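Local coordinates for protein dienelactone hydrolase (Anabaena variabilis, PDB 2O2G) that probably acts as a hydrolase of the dienelactone hydrolase family, with an alpha/beta-hydrolase fold, at residues A[52-57]-A[67-72]; A[37-42]-A[103-108]; A[58-63]-A[212-217]. All coordinates share one frame; numbering follows the deposited sequence.

Interaction 1 (A[52-57]-A[67-72]). With SO4 (sulfate ion), chain B.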
loop_
_atom_site.group_PDB
_atom_site.type_symbol
_atom_site.label_atom_id
_atom_site.label_comp_id
_atom_site.label_asym_id
_atom_site.label_seq_id
_atom_site.Cartn_x
_atom_site.Cartn_y
_atom_site.Cartn_z
ATOM N N ARG A 52 -10.839 5.655 -3.046
ATOM C CA ARG A 52 -9.553 6.337 -3.036
ATOM C C ARG A 52 -8.451 5.501 -3.619
ATOM O O ARG A 52 -7.683 5.974 -4.453
ATOM C CB ARG A 52 -9.192 6.739 -1.626
ATOM C CG ARG A 52 -10.025 7.888 -1.175
ATOM C CD ARG A 52 -9.662 8.308 0.190
ATOM N NE ARG A 52 -10.029 7.322 1.185
ATOM C CZ ARG A 52 -11.257 7.141 1.634
ATOM N NH1 ARG A 52 -12.273 7.837 1.156
ATOM N NH2 ARG A 52 -11.484 6.240 2.563
ATOM N N ASN A 53 -8.360 4.253 -3.167
ATOM C CA ASN A 53 -7.366 3.340 -3.698
ATOM C C ASN A 53 -7.694 2.923 -5.149
ATOM O O ASN A 53 -6.793 2.705 -5.939
ATOM C CB ASN A 53 -7.195 2.142 -2.766
ATOM C CG ASN A 53 -6.701 2.560 -1.347
ATOM O OD1 ASN A 53 -6.120 3.645 -1.148
ATOM N ND2 ASN A 53 -6.942 1.699 -0.373
ATOM N N ARG A 54 -8.966 2.812 -5.501
ATOM C CA ARG A 54 -9.318 2.478 -6.886
ATOM C C ARG A 54 -8.912 3.618 -7.853
ATOM O O ARG A 54 -8.393 3.365 -8.959
ATOM C CB ARG A 54 -10.798 2.155 -7.028
ATOM C CG ARG A 54 -11.187 0.731 -6.558
ATOM C CD ARG A 54 -12.613 0.356 -6.984
ATOM N NE ARG A 54 -12.874 0.488 -8.433
ATOM C CZ ARG A 54 -12.693 -0.464 -9.358
ATOM N NH1 ARG A 54 -12.194 -1.655 -9.038
ATOM N NH2 ARG A 54 -12.986 -0.212 -10.634
ATOM N N TYR A 55 -9.166 4.864 -7.447
ATOM C CA TYR A 55 -8.716 6.025 -8.225
ATOM C C TYR A 55 -7.209 6.005 -8.411
ATOM O O TYR A 55 -6.712 6.119 -9.525
ATOM C CB TYR A 55 -9.143 7.357 -7.552
ATOM C CG TYR A 55 -8.550 8.533 -8.295
ATOM C CD1 TYR A 55 -9.071 8.932 -9.537
ATOM C CD2 TYR A 55 -7.413 9.188 -7.805
ATOM C CE1 TYR A 55 -8.498 9.979 -10.243
ATOM C CE2 TYR A 55 -6.844 10.228 -8.485
ATOM C CZ TYR A 55 -7.381 10.623 -9.710
ATOM O OH TYR A 55 -6.797 11.679 -10.383
ATOM N N VAL A 56 -6.451 5.881 -7.313
ATOM C CA VAL A 56 -5.012 5.820 -7.428
ATOM C C VAL A 56 -4.585 4.646 -8.353
ATOM O O VAL A 56 -3.717 4.810 -9.182
ATOM C CB VAL A 56 -4.290 5.677 -6.037
ATOM C CG1 VAL A 56 -2.825 5.542 -6.232
ATOM C CG2 VAL A 56 -4.568 6.891 -5.151
ATOM N N ALA A 57 -5.230 3.478 -8.202
ATOM C CA ALA A 57 -4.891 2.309 -8.968
ATOM C C ALA A 57 -5.065 2.563 -10.446
ATOM O O ALA A 57 -4.220 2.157 -11.227
ATOM C CB ALA A 57 -5.709 1.113 -8.526
ATOM N N THR A 67 -1.506 -3.571 -10.796
ATOM C CA THR A 67 -2.023 -3.317 -9.431
ATOM C C THR A 67 -2.788 -4.523 -8.847
ATOM O O THR A 67 -3.433 -5.270 -9.585
ATOM C CB THR A 67 -2.972 -2.089 -9.384
ATOM O OG1 THR A 67 -4.144 -2.323 -10.186
ATOM C CG2 THR A 67 -2.250 -0.836 -9.885
ATOM N N LEU A 68 -2.675 -4.700 -7.539
ATOM C CA LEU A 68 -3.465 -5.686 -6.774
ATOM C C LEU A 68 -4.091 -4.969 -5.579
ATOM O O LEU A 68 -3.401 -4.536 -4.674
ATOM C CB LEU A 68 -2.633 -6.861 -6.297
ATOM C CG LEU A 68 -3.385 -7.887 -5.430
ATOM C CD1 LEU A 68 -4.598 -8.453 -6.198
ATOM C CD2 LEU A 68 -2.423 -8.976 -4.963
ATOM N N LEU A 69 -5.402 -4.761 -5.668
ATOM C CA LEU A 69 -6.198 -4.188 -4.609
ATOM C C LEU A 69 -6.756 -5.404 -3.902
ATOM O O LEU A 69 -7.442 -6.200 -4.509
ATOM C CB LEU A 69 -7.300 -3.340 -5.214
ATOM C CG LEU A 69 -6.788 -2.028 -5.829
ATOM C CD1 LEU A 69 -7.717 -1.573 -6.923
ATOM C CD2 LEU A 69 -6.638 -0.991 -4.769
ATOM N N ILE A 70 -6.438 -5.531 -2.622
ATOM C CA ILE A 70 -6.818 -6.686 -1.819
ATOM C C ILE A 70 -7.560 -6.374 -0.521
ATOM O O ILE A 70 -7.408 -5.307 0.057
ATOM C CB ILE A 70 -5.515 -7.464 -1.530
ATOM C CG1 ILE A 70 -5.804 -8.921 -1.237
ATOM C CG2 ILE A 70 -4.633 -6.776 -0.466
ATOM C CD1 ILE A 70 -4.602 -9.754 -1.394
ATOM N N ASP A 71 -8.390 -7.298 -0.071
ATOM C CA ASP A 71 -8.977 -7.194 1.233
ATOM C C ASP A 71 -7.957 -7.884 2.139
ATOM O O ASP A 71 -7.626 -9.057 1.939
ATOM C CB ASP A 71 -10.324 -7.925 1.314
ATOM C CG ASP A 71 -11.449 -7.183 0.600
ATOM O OD1 ASP A 71 -11.375 -5.942 0.456
ATOM O OD2 ASP A 71 -12.414 -7.859 0.221
ATOM N N LEU A 72 -7.456 -7.184 3.141
ATOM C CA LEU A 72 -6.530 -7.801 4.071
ATOM C C LEU A 72 -7.230 -8.745 5.025
ATOM O O LEU A 72 -6.580 -9.618 5.626
ATOM C CB LEU A 72 -5.725 -6.741 4.819
ATOM C CG LEU A 72 -4.727 -6.056 3.855
ATOM C CD1 LEU A 72 -4.001 -4.941 4.591
ATOM C CD2 LEU A 72 -3.717 -7.014 3.277
HETATM S S SO4 B . -8.644 4.011 2.466
HETATM O O1 SO4 B . -8.028 2.720 2.219
HETATM O O2 SO4 B . -10.053 3.763 2.581
HETATM O O3 SO4 B . -8.447 4.807 1.269
HETATM O O4 SO4 B . -8.093 4.684 3.636
#
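Leu69 of strand 66-70 packs against the face of helix 51-63 that is turned to the sheet. Its CB points toward the helix, and beyond CG the side chain forks. CD1 rests on the methyl of Ala57, 3.7 Å from CB, and also meets the Arg54 side chain, which crosses Leu69 at about a right angle. CD2 goes to Asn53 and lies 3.8 Å from its CB. One leucine thus touches three helical residues. Thr67 adds its CG2, 3.8 Å from Ala57 O. No hydrogen bond joins the two segments.

The amide end of Asn53 turns to a sulfate, probably from the crystallisation liquor. Its ND2 makes a weak hydrogen bond to O1 of the ion (3.0 Å). Arg52 grips the same ion twice, NE to O3 (3.0 Å) and NH2 to O2 (2.9 Å). Ser46, Ser50, Gly43 and Arg145 also hydrogen-bond the ion.

Segments 52-57 and 67-70 run antiparallel, at 173°, with axes 9.7 Å apart. They belong to the beta-alpha-beta unit of strand 36-41, helix 51-63 and strand 66-70. Phe40 of strand 36-41 touches Asn53, Ala57 and Leu69, while helix 206-221 packs against Arg52 and Tyr55.

Interaction 2 (A[37-42]-A[103-108])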
loop_
_atom_site.group_PDB
_atom_site.type_symbol
_atom_site.label_atom_id
_atom_site.label_comp_id
_atom_site.label_asym_id
_atom_site.label_seq_id
_atom_site.Cartn_x
_atom_site.Cartn_y
_atom_site.Cartn_z
ATOM N N ILE A 37 4.444 -4.129 -10.016
ATOM C CA ILE A 37 3.103 -4.288 -9.500
ATOM C C ILE A 37 3.028 -3.632 -8.126
ATOM O O ILE A 37 3.930 -3.796 -7.286
ATOM C CB ILE A 37 2.641 -5.756 -9.449
ATOM C CG1 ILE A 37 1.129 -5.812 -9.149
ATOM C CG2 ILE A 37 3.452 -6.561 -8.456
ATOM C CD1 ILE A 37 0.498 -7.152 -9.448
ATOM N N VAL A 38 1.950 -2.881 -7.932
ATOM C CA VAL A 38 1.693 -2.203 -6.679
ATOM C C VAL A 38 0.586 -2.912 -5.887
ATOM O O VAL A 38 -0.577 -2.980 -6.314
ATOM C CB VAL A 38 1.297 -0.763 -6.948
ATOM C CG1 VAL A 38 1.001 -0.033 -5.634
ATOM C CG2 VAL A 38 2.412 -0.077 -7.753
ATOM N N LEU A 39 0.969 -3.443 -4.736
ATOM C CA LEU A 39 0.044 -4.068 -3.829
ATOM C C LEU A 39 -0.456 -2.999 -2.848
ATOM O O LEU A 39 0.351 -2.321 -2.187
ATOM C CB LEU A 39 0.720 -5.210 -3.104
ATOM C CG LEU A 39 -0.098 -6.063 -2.117
ATOM C CD1 LEU A 39 -1.290 -6.800 -2.679
ATOM C CD2 LEU A 39 0.828 -7.073 -1.541
ATOM N N PHE A 40 -1.782 -2.852 -2.761
ATOM C CA PHE A 40 -2.418 -1.848 -1.892
ATOM C C PHE A 40 -2.857 -2.362 -0.527
ATOM O O PHE A 40 -3.526 -3.354 -0.470
ATOM C CB PHE A 40 -3.675 -1.296 -2.561
ATOM C CG PHE A 40 -3.413 -0.350 -3.651
ATOM C CD1 PHE A 40 -2.912 -0.793 -4.856
ATOM C CD2 PHE A 40 -3.720 1.002 -3.508
ATOM C CE1 PHE A 40 -2.684 0.093 -5.884
ATOM C CE2 PHE A 40 -3.512 1.881 -4.543
ATOM C CZ PHE A 40 -2.976 1.434 -5.721
ATOM N N ALA A 41 -2.426 -1.709 0.553
ATOM C CA ALA A 41 -2.865 -1.987 1.917
ATOM C C ALA A 41 -3.879 -0.906 2.214
ATOM O O ALA A 41 -3.519 0.261 2.291
ATOM C CB ALA A 41 -1.705 -1.881 2.891
ATOM N N HIS A 42 -5.143 -1.285 2.345
ATOM C CA HIS A 42 -6.221 -0.346 2.583
ATOM C C HIS A 42 -6.205 0.068 4.043
ATOM O O HIS A 42 -5.512 -0.551 4.878
ATOM C CB HIS A 42 -7.588 -0.958 2.162
ATOM C CG HIS A 42 -7.951 -2.223 2.906
ATOM N ND1 HIS A 42 -8.281 -2.239 4.248
ATOM C CD2 HIS A 42 -8.023 -3.514 2.493
ATOM C CE1 HIS A 42 -8.534 -3.484 4.625
ATOM N NE2 HIS A 42 -8.403 -4.275 3.574
ATOM N N ASP A 103 3.994 -12.958 -1.264
ATOM C CA ASP A 103 4.432 -14.318 -1.605
ATOM C C ASP A 103 3.562 -14.931 -2.715
ATOM O O ASP A 103 4.081 -15.593 -3.634
ATOM C CB ASP A 103 4.425 -15.196 -0.349
ATOM C CG ASP A 103 5.477 -14.768 0.677
ATOM O OD1 ASP A 103 6.376 -13.967 0.321
ATOM O OD2 ASP A 103 5.429 -15.273 1.837
ATOM N N TRP A 104 2.262 -14.654 -2.673
ATOM C CA TRP A 104 1.335 -15.153 -3.702
ATOM C C TRP A 104 1.713 -14.570 -5.061
ATOM O O TRP A 104 1.832 -15.323 -6.047
ATOM C CB TRP A 104 -0.087 -14.789 -3.354
ATOM C CG TRP A 104 -1.124 -15.322 -4.293
ATOM C CD1 TRP A 104 -1.740 -16.517 -4.244
ATOM C CD2 TRP A 104 -1.713 -14.597 -5.370
ATOM N NE1 TRP A 104 -2.670 -16.600 -5.263
ATOM C CE2 TRP A 104 -2.682 -15.416 -5.946
ATOM C CE3 TRP A 104 -1.544 -13.302 -5.862
ATOM C CZ2 TRP A 104 -3.439 -15.013 -7.045
ATOM C CZ3 TRP A 104 -2.308 -12.888 -6.953
ATOM C CH2 TRP A 104 -3.231 -13.746 -7.527
ATOM N N LEU A 105 1.958 -13.259 -5.097
ATOM C CA LEU A 105 2.434 -12.594 -6.319
ATOM C C LEU A 105 3.768 -13.178 -6.786
ATOM O O LEU A 105 3.990 -13.348 -7.972
ATOM C CB LEU A 105 2.634 -11.100 -6.060
ATOM C CG LEU A 105 1.367 -10.283 -5.901
ATOM C CD1 LEU A 105 1.684 -8.853 -5.505
ATOM C CD2 LEU A 105 0.566 -10.400 -7.196
ATOM N N THR A 106 4.660 -13.461 -5.837
ATOM C CA THR A 106 5.952 -14.019 -6.168
ATOM C C THR A 106 5.868 -15.396 -6.857
ATOM O O THR A 106 6.581 -15.659 -7.836
ATOM C CB THR A 106 6.858 -14.090 -4.912
ATOM O OG1 THR A 106 7.141 -12.774 -4.452
ATOM C CG2 THR A 106 8.183 -14.804 -5.215
ATOM N N HIS A 107 4.969 -16.234 -6.372
ATOM C CA HIS A 107 4.827 -17.603 -6.795
ATOM C C HIS A 107 3.749 -17.907 -7.839
ATOM O O HIS A 107 3.606 -19.068 -8.240
ATOM C CB HIS A 107 4.646 -18.483 -5.550
ATOM C CG HIS A 107 5.836 -18.467 -4.642
ATOM N ND1 HIS A 107 7.048 -19.011 -5.011
ATOM C CD2 HIS A 107 6.012 -17.968 -3.394
ATOM C CE1 HIS A 107 7.923 -18.840 -4.033
ATOM N NE2 HIS A 107 7.320 -18.204 -3.045
ATOM N N ASN A 108 3.020 -16.878 -8.279
ATOM C CA ASN A 108 2.009 -16.999 -9.303
ATOM C C ASN A 108 2.653 -16.809 -10.689
ATOM O O ASN A 108 3.269 -15.773 -10.933
ATOM C CB ASN A 108 0.963 -15.889 -9.056
ATOM C CG ASN A 108 -0.174 -15.899 -10.060
ATOM O OD1 ASN A 108 -0.075 -16.476 -11.134
ATOM N ND2 ASN A 108 -1.248 -15.192 -9.724
#
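Leu105 meets Ile37 and Leu39 where helix 103-107 packs on strand 37-41. It has the most surface buried by the contact, and both of its methyl groups are used. Its CG stands anti to the carbonyl carbon (chi1 -72°), and from there the fork opens toward the strand.

Ile37 comes from the other side, and the two side chains reach toward each other tip to tip. Two pairs of methyl groups meet. Ile37 CD1 lies 4.0 Å from Leu105 CD2. Ile37 CG2 lies 4.1 Å from Leu105 CD1. The first pair depends on the extended CG1 arm of Ile37, which runs anti to the backbone N (chi1 -169°) and carries CD1 out from the sheet. Leu39, two residues along the strand, adds a looser touch, with CD2 4.4 Å from Leu105 CD1. Leu105 CD1 therefore faces both strand residues, and CD2 serves Ile37.

This is helix-on-sheet packing in an alpha/beta-hydrolase fold. Strand 36-41 lies inside the mixed sheet, between strands 66-70 and 115-121, and helix 91-107 covers one face of it. Ile37 and Leu39 point to that face. Val38, between them, points away and touches Leu60 of helix 51-63, which lies against the other face.

All three touching residues are buried, and no hydrogen bond crosses between the segments. The same helix covers more of Leu39 with Leu98, Ala101 and Thr102. Leu105 also rests on Val116 of strand 115-121, so it spans two neighbouring strands. At the backbone, Leu105 O accepts a hydrogen bond from Thr111 OG1 in the loop that follows the helix.

Interaction 3 (A[58-63]-A[212-217])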
loop_
_atom_site.group_PDB
_atom_site.type_symbol
_atom_site.label_atom_id
_atom_site.label_comp_id
_atom_site.label_asym_id
_atom_site.label_seq_id
_atom_site.Cartn_x
_atom_site.Cartn_y
_atom_site.Cartn_z
ATOM N N GLU A 58 -6.148 3.239 -10.812
ATOM C CA GLU A 58 -6.426 3.563 -12.211
ATOM C C GLU A 58 -5.373 4.513 -12.757
ATOM O O GLU A 58 -5.064 4.482 -13.937
ATOM C CB GLU A 58 -7.854 4.123 -12.333
ATOM C CG GLU A 58 -8.884 3.000 -12.112
ATOM C CD GLU A 58 -10.301 3.424 -11.633
ATOM O OE1 GLU A 58 -10.511 4.602 -11.232
ATOM O OE2 GLU A 58 -11.200 2.527 -11.621
ATOM N N VAL A 59 -4.821 5.363 -11.904
ATOM C CA VAL A 59 -3.753 6.287 -12.337
ATOM C C VAL A 59 -2.452 5.507 -12.581
ATOM O O VAL A 59 -1.803 5.689 -13.601
ATOM C CB VAL A 59 -3.535 7.438 -11.319
ATOM C CG1 VAL A 59 -2.396 8.328 -11.755
ATOM C CG2 VAL A 59 -4.791 8.255 -11.193
ATOM N N LEU A 60 -2.119 4.583 -11.677
ATOM C CA LEU A 60 -0.931 3.734 -11.827
ATOM C C LEU A 60 -1.069 2.862 -13.087
ATOM O O LEU A 60 -0.137 2.750 -13.898
ATOM C CB LEU A 60 -0.725 2.851 -10.582
ATOM C CG LEU A 60 -0.580 3.604 -9.242
ATOM C CD1 LEU A 60 -0.478 2.640 -8.061
ATOM C CD2 LEU A 60 0.624 4.519 -9.250
ATOM N N GLN A 61 -2.228 2.249 -13.259
ATOM C CA GLN A 61 -2.478 1.423 -14.467
ATOM C C GLN A 61 -2.230 2.217 -15.751
ATOM O O GLN A 61 -1.664 1.707 -16.709
ATOM C CB GLN A 61 -3.909 0.910 -14.466
ATOM C CG GLN A 61 -4.224 -0.121 -13.381
ATOM C CD GLN A 61 -5.698 -0.222 -13.086
ATOM O OE1 GLN A 61 -6.542 0.143 -13.911
ATOM N NE2 GLN A 61 -6.026 -0.712 -11.909
ATOM N N GLN A 62 -2.732 3.445 -15.791
ATOM C CA GLN A 62 -2.575 4.335 -16.938
ATOM C C GLN A 62 -1.100 4.653 -17.230
ATOM O O GLN A 62 -0.741 4.924 -18.358
ATOM C CB GLN A 62 -3.360 5.635 -16.711
ATOM C CG GLN A 62 -4.891 5.503 -16.963
ATOM C CD GLN A 62 -5.739 6.731 -16.512
ATOM O OE1 GLN A 62 -5.242 7.693 -15.904
ATOM N NE2 GLN A 62 -7.040 6.675 -16.816
ATOM N N ALA A 63 -0.253 4.641 -16.200
ATOM C CA ALA A 63 1.159 4.852 -16.393
ATOM C C ALA A 63 1.846 3.533 -16.793
ATOM O O ALA A 63 3.020 3.542 -17.126
ATOM C CB ALA A 63 1.781 5.463 -15.139
ATOM N N GLN A 212 -0.327 11.049 -8.529
ATOM C CA GLN A 212 0.735 11.481 -9.404
ATOM C C GLN A 212 2.105 11.201 -8.724
ATOM O O GLN A 212 3.013 10.667 -9.340
ATOM C CB GLN A 212 0.584 12.954 -9.802
ATOM C CG GLN A 212 -0.608 13.327 -10.763
ATOM C CD GLN A 212 -0.800 14.856 -10.900
ATOM O OE1 GLN A 212 -0.801 15.592 -9.897
ATOM N NE2 GLN A 212 -1.005 15.327 -12.128
ATOM N N LEU A 213 2.246 11.587 -7.470
ATOM C CA LEU A 213 3.483 11.351 -6.712
ATOM C C LEU A 213 3.810 9.886 -6.565
ATOM O O LEU A 213 4.981 9.500 -6.650
ATOM C CB LEU A 213 3.365 11.988 -5.315
ATOM C CG LEU A 213 3.293 13.522 -5.351
ATOM C CD1 LEU A 213 2.614 14.102 -4.118
ATOM C CD2 LEU A 213 4.685 14.076 -5.547
ATOM N N ALA A 214 2.779 9.076 -6.325
ATOM C CA ALA A 214 2.957 7.645 -6.198
ATOM C C ALA A 214 3.390 7.052 -7.549
ATOM O O ALA A 214 4.330 6.275 -7.598
ATOM C CB ALA A 214 1.655 6.973 -5.668
ATOM N N SER A 215 2.734 7.429 -8.637
ATOM C CA SER A 215 3.126 6.966 -9.947
ATOM C C SER A 215 4.609 7.259 -10.255
ATOM O O SER A 215 5.343 6.360 -10.667
ATOM C CB SER A 215 2.263 7.589 -11.028
ATOM O OG SER A 215 2.626 7.071 -12.277
ATOM N N GLU A 216 5.046 8.498 -10.059
ATOM C CA GLU A 216 6.464 8.874 -10.281
ATOM C C GLU A 216 7.412 7.978 -9.496
ATOM O O GLU A 216 8.445 7.514 -10.008
ATOM C CB GLU A 216 6.715 10.344 -9.873
ATOM C CG GLU A 216 6.164 11.263 -10.931
ATOM C CD GLU A 216 6.104 12.704 -10.515
ATOM O OE1 GLU A 216 6.062 12.984 -9.300
ATOM O OE2 GLU A 216 6.080 13.551 -11.439
ATOM N N TRP A 217 7.053 7.731 -8.246
ATOM C CA TRP A 217 7.883 6.916 -7.371
ATOM C C TRP A 217 7.974 5.473 -7.831
ATOM O O TRP A 217 9.089 4.921 -7.942
ATOM C CB TRP A 217 7.362 6.969 -5.936
ATOM C CG TRP A 217 8.294 6.466 -4.873
ATOM C CD1 TRP A 217 8.256 5.248 -4.262
ATOM C CD2 TRP A 217 9.354 7.195 -4.236
ATOM N NE1 TRP A 217 9.237 5.159 -3.336
ATOM C CE2 TRP A 217 9.926 6.340 -3.279
ATOM C CE3 TRP A 217 9.879 8.486 -4.393
ATOM C CZ2 TRP A 217 11.001 6.728 -2.460
ATOM C CZ3 TRP A 217 10.933 8.878 -3.599
ATOM C CH2 TRP A 217 11.484 7.996 -2.618
#
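Helices 58-63 and 212-217 run in roughly the same direction, crossing at -39° with axes 9.4 Å apart, and their backbones come nearest at Leu60 and Ser215, whose CA atoms are 5.5 Å apart. They are parts of helices 51-63 and 206-221, which lie side by side in the alpha/beta-hydrolase fold.

Leu60 carries the contact from the first helix. With CG set beside the backbone N (chi1 -58°), its CD2 branch reaches the partner helix. CD2 lies against the backbone of Ser215, 3.6 Å from CA and 3.6 Å from N. It also touches Ser215 CB at 3.9 Å. A longer contact, 4.5 Å, joins CD2 to Ala214 CB. The other methyl, CD1, faces the sheet.

One turn on, Ala63 CB lies 3.4 Å from Ser215 OG. The anti torsion of that serine (chi1 -177°) sets its oxygen beside the alanine methyl. The two helices also meet through Val59 on Ala211 and Leu60 on Phe218.

No hydrogen bond or charge pair joins the segments. With no directional bond across it, the contact rests on van der Waals packing of methyl groups against the Ser215 backbone and hydroxyl.

How the interactions relate
Helix 51-63 serves both interaction 1 and interaction 3, whose centres are 12 Å apart. Gln61 joins them through a probable hydrogen bond from NE2 to Thr67 OG1, at 3.0 Å. Interaction 2 lies across the sheet from interaction 3, about 17 Å between centres, yet Phe40 CZ and Leu60 CD1 come within 3.6 Å. Strands 36-41 and 66-70 tie interactions 1 and 2 together by probable hydrogen bonds, Leu68 N to Val38 O and Leu68 O to Phe40 N, both 3.0 Å. Of the three, interaction 1 includes the sulfate. Its Asn53 side chain is close to, but makes no contact with, a possible catalytic triad of Ser122, His199 and Asp171.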